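Local structure of apical membrane antigen 1 (Babesia divergens, 4APM) at residues N128-A133 with S207-K212; D224-R229 with W316-S321; V236-A241 with R327-T332. The protein probably takes part in host-cell invasion as a calcium-binding surface antigen of the parasite's moving junction, the present chain covering its first three domains. All blocks are in the same frame, centred on the assembly; numbering follows the deposited sequence.

Interaction 1 of 3, residues N128-A133 with S207-K212; sequences NCAEYA and SRVDKK
Ala-130, on the inner side of helix 125-134, rests on the loop that leads from strand 202-205 to helix 213-216. The apolar part is small: the methyl CB of Ala-130 lies 3.8 Å from CB of Val-209, and CB of Ala-133 faces CB of Ser-207 at 4.4 Å. The short side chains let loop and helix come close, and the CA atoms of Ala-130 and Ser-207 are 4.5 Å apart. There the backbone adds a CA-H...O contact, Ser-207 CA to Ala-130 O at 3.5 Å.

The charged part is a salt bridge toward the solvent side, Lys-211 NZ to Glu-131 OE1 at 3.0 Å, weak as a hydrogen bond. Glu-131 is extended, Lys-211 kinked about CB-CG and CG-CD, and the two side chains cross at about a right angle. The Glu-131 side chain stands about 8 Å from the bound calcium ion, near Asp-122 of its site. Within the loop, Asp-210 OD1 accepts from Lys-212 N in an Asx turn.

In this PAN-related AMA1 fold, helix and loop cover a five-stranded antiparallel sheet: Phe-150 packs against Ala-130 and Val-209, Ile-161 touches Ala-133, and the disulfide Cys-129 to Cys-159 ties the helix to strand 158-161.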
loop_
_atom_site.group_PDB
_atom_site.type_symbol
_atom_site.label_atom_id
_atom_site.label_comp_id
_atom_site.label_asym_id
_atom_site.label_seq_id
_atom_site.Cartn_x
_atom_site.Cartn_y
_atom_site.Cartn_z
ATOM N N ASN A 128 -13.327 12.954 -1.910
ATOM C CA ASN A 128 -13.728 14.199 -2.518
ATOM C C ASN A 128 -12.674 14.704 -3.523
ATOM O O ASN A 128 -13.013 15.175 -4.619
ATOM C CB ASN A 128 -14.026 15.262 -1.452
ATOM C CG ASN A 128 -15.262 14.954 -0.669
ATOM O OD1 ASN A 128 -15.999 13.988 -0.981
ATOM N ND2 ASN A 128 -15.525 15.772 0.382
ATOM N N CYS A 129 -11.408 14.582 -3.138
ATOM C CA CYS A 129 -10.315 15.033 -3.948
ATOM C C CYS A 129 -10.273 14.240 -5.273
ATOM O O CYS A 129 -10.105 14.816 -6.352
ATOM C CB CYS A 129 -8.999 14.931 -3.145
ATOM S SG CYS A 129 -7.564 15.704 -3.937
ATOM N N ALA A 130 -10.543 12.944 -5.187
ATOM C CA ALA A 130 -10.528 12.054 -6.368
ATOM C C ALA A 130 -11.668 12.409 -7.316
ATOM O O ALA A 130 -11.474 12.478 -8.524
ATOM C CB ALA A 130 -10.642 10.591 -5.944
ATOM N N GLU A 131 -12.847 12.641 -6.750
ATOM C CA GLU A 131 -14.030 13.014 -7.535
ATOM C C GLU A 131 -13.806 14.394 -8.162
ATOM O O GLU A 131 -14.137 14.643 -9.314
ATOM C CB GLU A 131 -15.271 13.023 -6.628
ATOM C CG GLU A 131 -16.601 13.262 -7.355
ATOM C CD GLU A 131 -17.797 13.144 -6.428
ATOM O OE1 GLU A 131 -17.621 12.676 -5.291
ATOM O OE2 GLU A 131 -18.919 13.515 -6.832
ATOM N N TYR A 132 -13.139 15.263 -7.434
ATOM C CA TYR A 132 -12.881 16.574 -7.957
ATOM C C TYR A 132 -11.915 16.486 -9.157
ATOM O O TYR A 132 -12.128 17.129 -10.186
ATOM C CB TYR A 132 -12.323 17.457 -6.844
ATOM C CG TYR A 132 -11.937 18.834 -7.304
ATOM C CD1 TYR A 132 -12.910 19.755 -7.680
ATOM C CD2 TYR A 132 -10.608 19.232 -7.320
ATOM C CE1 TYR A 132 -12.561 21.028 -8.097
ATOM C CE2 TYR A 132 -10.252 20.495 -7.727
ATOM C CZ TYR A 132 -11.242 21.399 -8.098
ATOM O OH TYR A 132 -10.901 22.671 -8.514
ATOM N N ALA A 133 -10.859 15.685 -9.018
ATOM C CA ALA A 133 -9.962 15.416 -10.136
ATOM C C ALA A 133 -10.751 14.834 -11.332
ATOM O O ALA A 133 -10.480 15.177 -12.489
ATOM C CB ALA A 133 -8.838 14.466 -9.704
ATOM N N SER A 207 -8.491 9.515 -10.442
ATOM C CA SER A 207 -9.889 9.904 -10.269
ATOM C C SER A 207 -10.817 8.698 -10.099
ATOM O O SER A 207 -12.000 8.859 -9.864
ATOM C CB SER A 207 -10.329 10.734 -11.448
ATOM O OG SER A 207 -10.405 9.917 -12.606
ATOM N N ARG A 208 -10.272 7.490 -10.168
ATOM C CA ARG A 208 -11.089 6.305 -10.017
ATOM C C ARG A 208 -11.018 5.684 -8.641
ATOM O O ARG A 208 -11.483 4.577 -8.430
ATOM C CB ARG A 208 -10.736 5.306 -11.094
ATOM C CG ARG A 208 -11.228 5.822 -12.422
ATOM C CD ARG A 208 -10.723 5.054 -13.605
ATOM N NE ARG A 208 -10.964 5.892 -14.773
ATOM C CZ ARG A 208 -10.819 5.499 -16.030
ATOM N NH1 ARG A 208 -10.433 4.256 -16.309
ATOM N NH2 ARG A 208 -11.094 6.349 -17.006
ATOM N N VAL A 209 -10.461 6.422 -7.693
ATOM C CA VAL A 209 -10.385 5.963 -6.324
ATOM C C VAL A 209 -11.768 5.620 -5.797
ATOM O O VAL A 209 -12.714 6.410 -5.908
ATOM C CB VAL A 209 -9.637 6.981 -5.441
ATOM C CG1 VAL A 209 -9.973 6.789 -3.951
ATOM C CG2 VAL A 209 -8.129 6.853 -5.718
ATOM N N ASP A 210 -11.891 4.370 -5.372
ATOM C CA ASP A 210 -13.044 3.850 -4.651
ATOM C C ASP A 210 -13.535 4.840 -3.550
ATOM O O ASP A 210 -12.752 5.242 -2.674
ATOM C CB ASP A 210 -12.630 2.481 -4.042
ATOM C CG ASP A 210 -13.816 1.656 -3.593
ATOM O OD1 ASP A 210 -14.917 2.237 -3.458
ATOM O OD2 ASP A 210 -13.655 0.435 -3.376
ATOM N N LYS A 211 -14.813 5.246 -3.606
ATOM C CA LYS A 211 -15.418 6.036 -2.530
ATOM C C LYS A 211 -15.213 5.331 -1.194
ATOM O O LYS A 211 -15.149 5.970 -0.125
ATOM C CB LYS A 211 -16.938 6.236 -2.725
ATOM C CG LYS A 211 -17.451 6.407 -4.149
ATOM C CD LYS A 211 -16.848 7.607 -4.836
ATOM C CE LYS A 211 -17.815 8.771 -4.949
ATOM N NZ LYS A 211 -17.187 9.772 -5.859
ATOM N N LYS A 212 -15.184 4.009 -1.243
ATOM C CA LYS A 212 -15.021 3.221 -0.042
ATOM C C LYS A 212 -13.580 2.708 0.081
ATOM O O LYS A 212 -13.337 1.652 0.663
ATOM C CB LYS A 212 -16.042 2.087 -0.004
ATOM C CG LYS A 212 -17.471 2.599 0.163
ATOM C CD LYS A 212 -18.494 1.741 -0.575
ATOM C CE LYS A 212 -18.985 0.574 0.283
ATOM N NZ LYS A 212 -20.051 -0.236 -0.393
#

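Interaction 2 of 3, residues D224-R229 with W316-S321; sequences DAIFGR and WANYDS
Phe-227 points its side chain from strand 225-231 across to strand 316-320, where Trp-316 meets it in a T-shaped (edge-to-face) pair. An edge of the indole is turned to the face of the phenyl ring; the centroid of the Trp-316 five-membered ring lies 5.5 Å from that of the Phe-227 ring, with the planes 74° apart. CB of Trp-316 also comes 3.6 Å from CE2 of Phe-227. The indole leaves this CB with CG beside its own backbone N, which carries the far end of the ring system away from strand 225-231. The indole NE1 is hydrogen-bonded to the carbonyl oxygen of Phe-19, which helps to fix the rotation of the ring system.

The same rim atom of Phe-227, CE2, lies 3.5 Å from the carbonyl oxygen of Ala-317. Farther along strand 316-320, the Asn-318 side chain rises toward Ile-226 and Phe-227, its amide plane inclined by 66° to the phenyl ring. It crosses the Ile-226 side chain at about a right angle, with methyl CG2 of Ile-226 set against the amide. The touching residues are all buried, and the interface is made mainly by side chains.

In this part of the AMA1 fold the two strands belong to different sheets. Their short segments approach to 6.9 Å and run at 140°, too far apart and too oblique for a shared ladder, so the sheets face each other through these side chains. Strand 225-231 pairs with strands 335-339 and 234-237 in the mixed sheet, whereas strand 316-320 lies between 325-329 and 342-346 in the four-stranded antiparallel sheet. Ile-329 of strand 325-329 and Ala-344 of strand 342-346 pack on Phe-227, Leu-336 adds to the same cluster from strand 335-339, and Pro-333 touches both aromatic residues.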
loop_
_atom_site.group_PDB
_atom_site.type_symbol
_atom_site.label_atom_id
_atom_site.label_comp_id
_atom_site.label_asym_id
_atom_site.label_seq_id
_atom_site.Cartn_x
_atom_site.Cartn_y
_atom_site.Cartn_z
ATOM N N ASP A 224 1.143 -7.222 14.610
ATOM C CA ASP A 224 1.261 -8.614 15.096
ATOM C C ASP A 224 0.890 -9.655 14.053
ATOM O O ASP A 224 0.357 -10.716 14.395
ATOM C CB ASP A 224 0.434 -8.825 16.367
ATOM C CG ASP A 224 0.841 -7.895 17.481
ATOM O OD1 ASP A 224 2.050 -7.743 17.753
ATOM O OD2 ASP A 224 -0.048 -7.272 18.057
ATOM N N ALA A 225 1.164 -9.355 12.782
ATOM C CA ALA A 225 0.708 -10.213 11.667
ATOM C C ALA A 225 1.804 -10.515 10.683
ATOM O O ALA A 225 2.624 -9.644 10.348
ATOM C CB ALA A 225 -0.472 -9.572 10.943
ATOM N N ILE A 226 1.771 -11.741 10.184
ATOM C CA ILE A 226 2.599 -12.184 9.088
ATOM C C ILE A 226 1.637 -12.657 7.998
ATOM O O ILE A 226 0.659 -13.351 8.292
ATOM C CB ILE A 226 3.442 -13.402 9.490
ATOM C CG1 ILE A 226 4.436 -13.046 10.596
ATOM C CG2 ILE A 226 4.138 -14.020 8.273
ATOM C CD1 ILE A 226 5.061 -14.269 11.234
ATOM N N PHE A 227 1.898 -12.252 6.757
ATOM C CA PHE A 227 1.081 -12.666 5.598
ATOM C C PHE A 227 1.270 -14.152 5.283
ATOM O O PHE A 227 2.398 -14.629 5.235
ATOM C CB PHE A 227 1.505 -11.874 4.356
ATOM C CG PHE A 227 1.062 -10.450 4.360
ATOM C CD1 PHE A 227 -0.283 -10.133 4.481
ATOM C CD2 PHE A 227 1.981 -9.423 4.144
ATOM C CE1 PHE A 227 -0.710 -8.821 4.440
ATOM C CE2 PHE A 227 1.546 -8.111 4.066
ATOM C CZ PHE A 227 0.198 -7.806 4.229
ATOM N N GLY A 228 0.179 -14.854 4.984
ATOM C CA GLY A 228 0.272 -16.255 4.589
ATOM C C GLY A 228 -0.712 -16.654 3.502
ATOM O O GLY A 228 -1.578 -15.867 3.104
ATOM N N ARG A 229 -0.591 -17.892 3.035
ATOM C CA ARG A 229 -1.663 -18.520 2.269
ATOM C C ARG A 229 -2.123 -19.818 2.920
ATOM O O ARG A 229 -1.323 -20.555 3.517
ATOM C CB ARG A 229 -1.236 -18.764 0.806
ATOM C CG ARG A 229 -0.994 -17.472 0.007
ATOM C CD ARG A 229 -0.458 -17.737 -1.395
ATOM N NE ARG A 229 -1.354 -18.603 -2.157
ATOM C CZ ARG A 229 -2.533 -18.223 -2.653
ATOM N NH1 ARG A 229 -2.968 -16.985 -2.479
ATOM N NH2 ARG A 229 -3.273 -19.086 -3.335
ATOM N N TRP A 316 3.533 -6.409 -0.988
ATOM C CA TRP A 316 3.281 -6.700 0.432
ATOM C C TRP A 316 4.599 -7.043 1.049
ATOM O O TRP A 316 5.513 -7.547 0.355
ATOM C CB TRP A 316 2.332 -7.897 0.606
ATOM C CG TRP A 316 1.143 -7.962 -0.340
ATOM C CD1 TRP A 316 -0.164 -7.535 -0.089
ATOM C CD2 TRP A 316 1.096 -8.561 -1.688
ATOM N NE1 TRP A 316 -0.986 -7.801 -1.181
ATOM C CE2 TRP A 316 -0.284 -8.404 -2.167
ATOM C CE3 TRP A 316 2.036 -9.136 -2.533
ATOM C CZ2 TRP A 316 -0.689 -8.865 -3.405
ATOM C CZ3 TRP A 316 1.607 -9.609 -3.794
ATOM C CH2 TRP A 316 0.274 -9.477 -4.210
ATOM N N ALA A 317 4.746 -6.712 2.330
ATOM C CA ALA A 317 5.971 -7.027 3.076
ATOM C C ALA A 317 5.651 -7.331 4.533
ATOM O O ALA A 317 4.662 -6.821 5.085
ATOM C CB ALA A 317 6.974 -5.878 2.988
ATOM N N ASN A 318 6.479 -8.183 5.133
ATOM C CA ASN A 318 6.433 -8.458 6.564
ATOM C C ASN A 318 7.606 -7.815 7.217
ATOM O O ASN A 318 8.746 -8.101 6.872
ATOM C CB ASN A 318 6.544 -9.945 6.810
ATOM C CG ASN A 318 5.537 -10.724 6.022
ATOM O OD1 ASN A 318 5.831 -11.168 4.916
ATOM N ND2 ASN A 318 4.317 -10.820 6.538
ATOM N N TYR A 319 7.330 -6.919 8.145
ATOM C CA TYR A 319 8.372 -6.267 8.875
ATOM C C TYR A 319 8.372 -6.779 10.303
ATOM O O TYR A 319 7.402 -6.596 11.033
ATOM C CB TYR A 319 8.178 -4.764 8.868
ATOM C CG TYR A 319 9.187 -4.084 9.729
ATOM C CD1 TYR A 319 10.552 -4.197 9.451
ATOM C CD2 TYR A 319 8.798 -3.454 10.908
ATOM C CE1 TYR A 319 11.497 -3.574 10.260
ATOM C CE2 TYR A 319 9.723 -2.852 11.727
ATOM C CZ TYR A 319 11.064 -2.923 11.408
ATOM O OH TYR A 319 11.964 -2.354 12.254
ATOM N N ASP A 320 9.462 -7.424 10.692
ATOM C CA ASP A 320 9.604 -7.926 12.050
ATOM C C ASP A 320 10.265 -6.848 12.889
ATOM O O ASP A 320 11.452 -6.578 12.729
ATOM C CB ASP A 320 10.467 -9.186 12.070
ATOM C CG ASP A 320 10.491 -9.846 13.443
ATOM O OD1 ASP A 320 10.575 -9.117 14.470
ATOM O OD2 ASP A 320 10.399 -11.084 13.496
ATOM N N SER A 321 9.498 -6.193 13.751
ATOM C CA SER A 321 10.061 -5.084 14.519
ATOM C C SER A 321 11.055 -5.517 15.600
ATOM O O SER A 321 11.796 -4.693 16.086
ATOM C CB SER A 321 8.957 -4.204 15.124
ATOM O OG SER A 321 8.123 -4.987 15.956
#

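Interaction 3 of 3, residues V236-A241 with R327-T332; sequences VAIESA and RVIEET
The carbonyl oxygen of Ile-238 is gripped by the guanidinium of Arg-327, by a nearly straight bond from NH1 (2.8 Å, 171°) and a weak one from NH2. In this PAN-related AMA1 fold the chain leaves strand 234-237 of the mixed sheet and crosses to strand 242-245, an outer strand of the four-stranded antiparallel sheet, beside strand 325-329. NH1 also donates to Ser-240 OG at 3.0 Å, and both acceptors lie at the guanidinium edge, close to its plane. A bend at chi3 (-59°) folds the arginine back over the Ser-240 hydroxyl, which is hydrogen-bonded to Glu-243 as well. That carboxylate would probably strengthen the electrostatic hold on Arg-327. Ala-241 N donates to Val-328 O (2.6 Å), next to the backbone pairing of Val-328 with Phe-242.

Next to this, Ile-238 and Ile-329 cross at about a right angle, CG2 against CG2 at 3.7 Å. CD1 of Ile-238 reaches on toward the Glu-331 backbone, and Phe-227 extends the apolar patch on the Ile-329 side.

Toward Glu-330 and Glu-331 the contact is bridged by water. One molecule donates to Glu-239 O and accepts from Glu-330 N, bridging the two segments. Glu-239 and Glu-331 bring like charges together, their carboxylate planes 65° apart, an arrangement that would tend to raise the proton affinity of one of them. A second water probably eases the approach: it donates to OE2 of Glu-239 at 3.0 Å and to OE2 of Glu-331 at 2.8 Å.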
loop_
_atom_site.group_PDB
_atom_site.type_symbol
_atom_site.label_atom_id
_atom_site.label_comp_id
_atom_site.label_asym_id
_atom_site.label_seq_id
_atom_site.Cartn_x
_atom_site.Cartn_y
_atom_site.Cartn_z
ATOM N N VAL A 236 -0.083 -20.674 6.294
ATOM C CA VAL A 236 1.378 -20.802 6.184
ATOM C C VAL A 236 2.030 -19.490 5.680
ATOM O O VAL A 236 1.635 -18.948 4.652
ATOM C CB VAL A 236 1.784 -21.988 5.254
ATOM C CG1 VAL A 236 3.299 -22.132 5.180
ATOM C CG2 VAL A 236 1.151 -23.292 5.723
ATOM N N ALA A 237 3.027 -18.998 6.418
ATOM C CA ALA A 237 3.791 -17.820 6.033
ATOM C C ALA A 237 4.274 -17.922 4.589
ATOM O O ALA A 237 4.799 -18.970 4.171
ATOM C CB ALA A 237 4.973 -17.630 6.974
ATOM N N ILE A 238 4.105 -16.831 3.837
ATOM C CA ILE A 238 4.531 -16.770 2.437
ATOM C C ILE A 238 6.039 -16.514 2.346
ATOM O O ILE A 238 6.571 -15.628 3.034
ATOM C CB ILE A 238 3.756 -15.668 1.664
ATOM C CG1 ILE A 238 2.353 -16.127 1.363
ATOM C CG2 ILE A 238 4.450 -15.310 0.357
ATOM C CD1 ILE A 238 1.403 -14.986 1.086
ATOM N N GLU A 239 6.716 -17.255 1.469
ATOM C CA GLU A 239 8.171 -17.134 1.301
ATOM C C GLU A 239 8.555 -15.777 0.712
ATOM O O GLU A 239 7.803 -15.177 -0.062
ATOM C CB GLU A 239 8.709 -18.251 0.400
ATOM C CG GLU A 239 8.108 -18.220 -0.993
ATOM C CD GLU A 239 8.832 -19.120 -1.976
ATOM O OE1 GLU A 239 9.834 -19.772 -1.586
ATOM O OE2 GLU A 239 8.406 -19.147 -3.151
ATOM N N SER A 240 9.728 -15.297 1.086
ATOM C CA SER A 240 10.178 -13.993 0.651
ATOM C C SER A 240 10.510 -14.051 -0.825
ATOM O O SER A 240 11.068 -15.047 -1.294
ATOM C CB SER A 240 11.414 -13.596 1.440
ATOM O OG SER A 240 11.212 -13.864 2.805
ATOM N N ALA A 241 10.164 -12.997 -1.562
ATOM C CA ALA A 241 10.766 -12.765 -2.872
ATOM C C ALA A 241 12.207 -12.314 -2.664
ATOM O O ALA A 241 13.118 -12.746 -3.366
ATOM C CB ALA A 241 9.975 -11.709 -3.663
ATOM N N ARG A 327 10.772 -8.772 4.936
ATOM C CA ARG A 327 10.612 -9.793 3.905
ATOM C C ARG A 327 9.604 -9.334 2.852
ATOM O O ARG A 327 8.410 -9.296 3.121
ATOM C CB ARG A 327 10.173 -11.128 4.511
ATOM C CG ARG A 327 11.110 -11.688 5.581
ATOM C CD ARG A 327 10.818 -13.178 5.834
ATOM N NE ARG A 327 9.429 -13.418 6.265
ATOM C CZ ARG A 327 8.477 -14.004 5.524
ATOM N NH1 ARG A 327 8.735 -14.469 4.293
ATOM N NH2 ARG A 327 7.265 -14.174 6.034
ATOM N N VAL A 328 10.071 -8.973 1.666
ATOM C CA VAL A 328 9.130 -8.628 0.628
ATOM C C VAL A 328 8.668 -9.825 -0.194
ATOM O O VAL A 328 9.430 -10.773 -0.409
ATOM C CB VAL A 328 9.436 -7.296 -0.119
ATOM C CG1 VAL A 328 10.673 -6.596 0.419
ATOM C CG2 VAL A 328 9.371 -7.416 -1.637
ATOM N N ILE A 329 7.359 -9.875 -0.432
ATOM C CA ILE A 329 6.714 -11.032 -1.042
ATOM C C ILE A 329 5.932 -10.658 -2.303
ATOM O O ILE A 329 5.564 -9.516 -2.504
ATOM C CB ILE A 329 5.778 -11.772 -0.061
ATOM C CG1 ILE A 329 4.648 -10.847 0.428
ATOM C CG2 ILE A 329 6.591 -12.405 1.079
ATOM C CD1 ILE A 329 3.572 -11.540 1.249
ATOM N N GLU A 330 5.682 -11.644 -3.148
ATOM C CA GLU A 330 5.057 -11.369 -4.412
ATOM C C GLU A 330 3.851 -12.245 -4.697
ATOM O O GLU A 330 3.248 -12.121 -5.756
ATOM C CB GLU A 330 6.068 -11.451 -5.559
ATOM C CG GLU A 330 6.524 -12.863 -5.923
ATOM C CD GLU A 330 7.721 -12.832 -6.861
ATOM O OE1 GLU A 330 7.892 -11.839 -7.613
ATOM O OE2 GLU A 330 8.524 -13.776 -6.812
ATOM N N GLU A 331 3.499 -13.111 -3.751
ATOM C CA GLU A 331 2.288 -13.906 -3.869
ATOM C C GLU A 331 1.177 -13.213 -3.104
ATOM O O GLU A 331 1.425 -12.574 -2.062
ATOM C CB GLU A 331 2.506 -15.317 -3.305
ATOM C CG GLU A 331 3.598 -16.122 -4.007
ATOM C CD GLU A 331 3.949 -17.415 -3.268
ATOM O OE1 GLU A 331 3.085 -17.941 -2.511
ATOM O OE2 GLU A 331 5.095 -17.905 -3.436
ATOM N N THR A 332 -0.048 -13.381 -3.585
ATOM C CA THR A 332 -1.193 -12.723 -2.983
ATOM C C THR A 332 -1.512 -13.376 -1.639
ATOM O O THR A 332 -1.685 -14.575 -1.569
ATOM C CB THR A 332 -2.415 -12.795 -3.917
ATOM O OG1 THR A 332 -2.124 -12.110 -5.137
ATOM C CG2 THR A 332 -3.622 -12.146 -3.276
HETATM O O HOH W 1 6.753 -14.121 -2.331
HETATM O O HOH W 2 7.442 -16.537 -4.140
#

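In the fold
Interactions 2 and 3 join the same pair of sheets, their centres about 9 Å apart, and their segments alternate along the chain. Interaction 2 is the buried interior between the sheets, mainly aromatic and apolar, with one buried asparagine amide; interaction 3 lies at the margin, where the chain passes from one sheet to the other and polar groups and water do much of the work. They meet directly: Asn-318 O and Arg-327 N probably pair across neighbouring strands, and the Trp-316 ring packs on the Glu-331 backbone. Interaction 1 stands apart on the opposite side of the chain's centre, about 29 Å from interaction 2 between centres, a small helix-on-loop contact with a salt bridge at its surface.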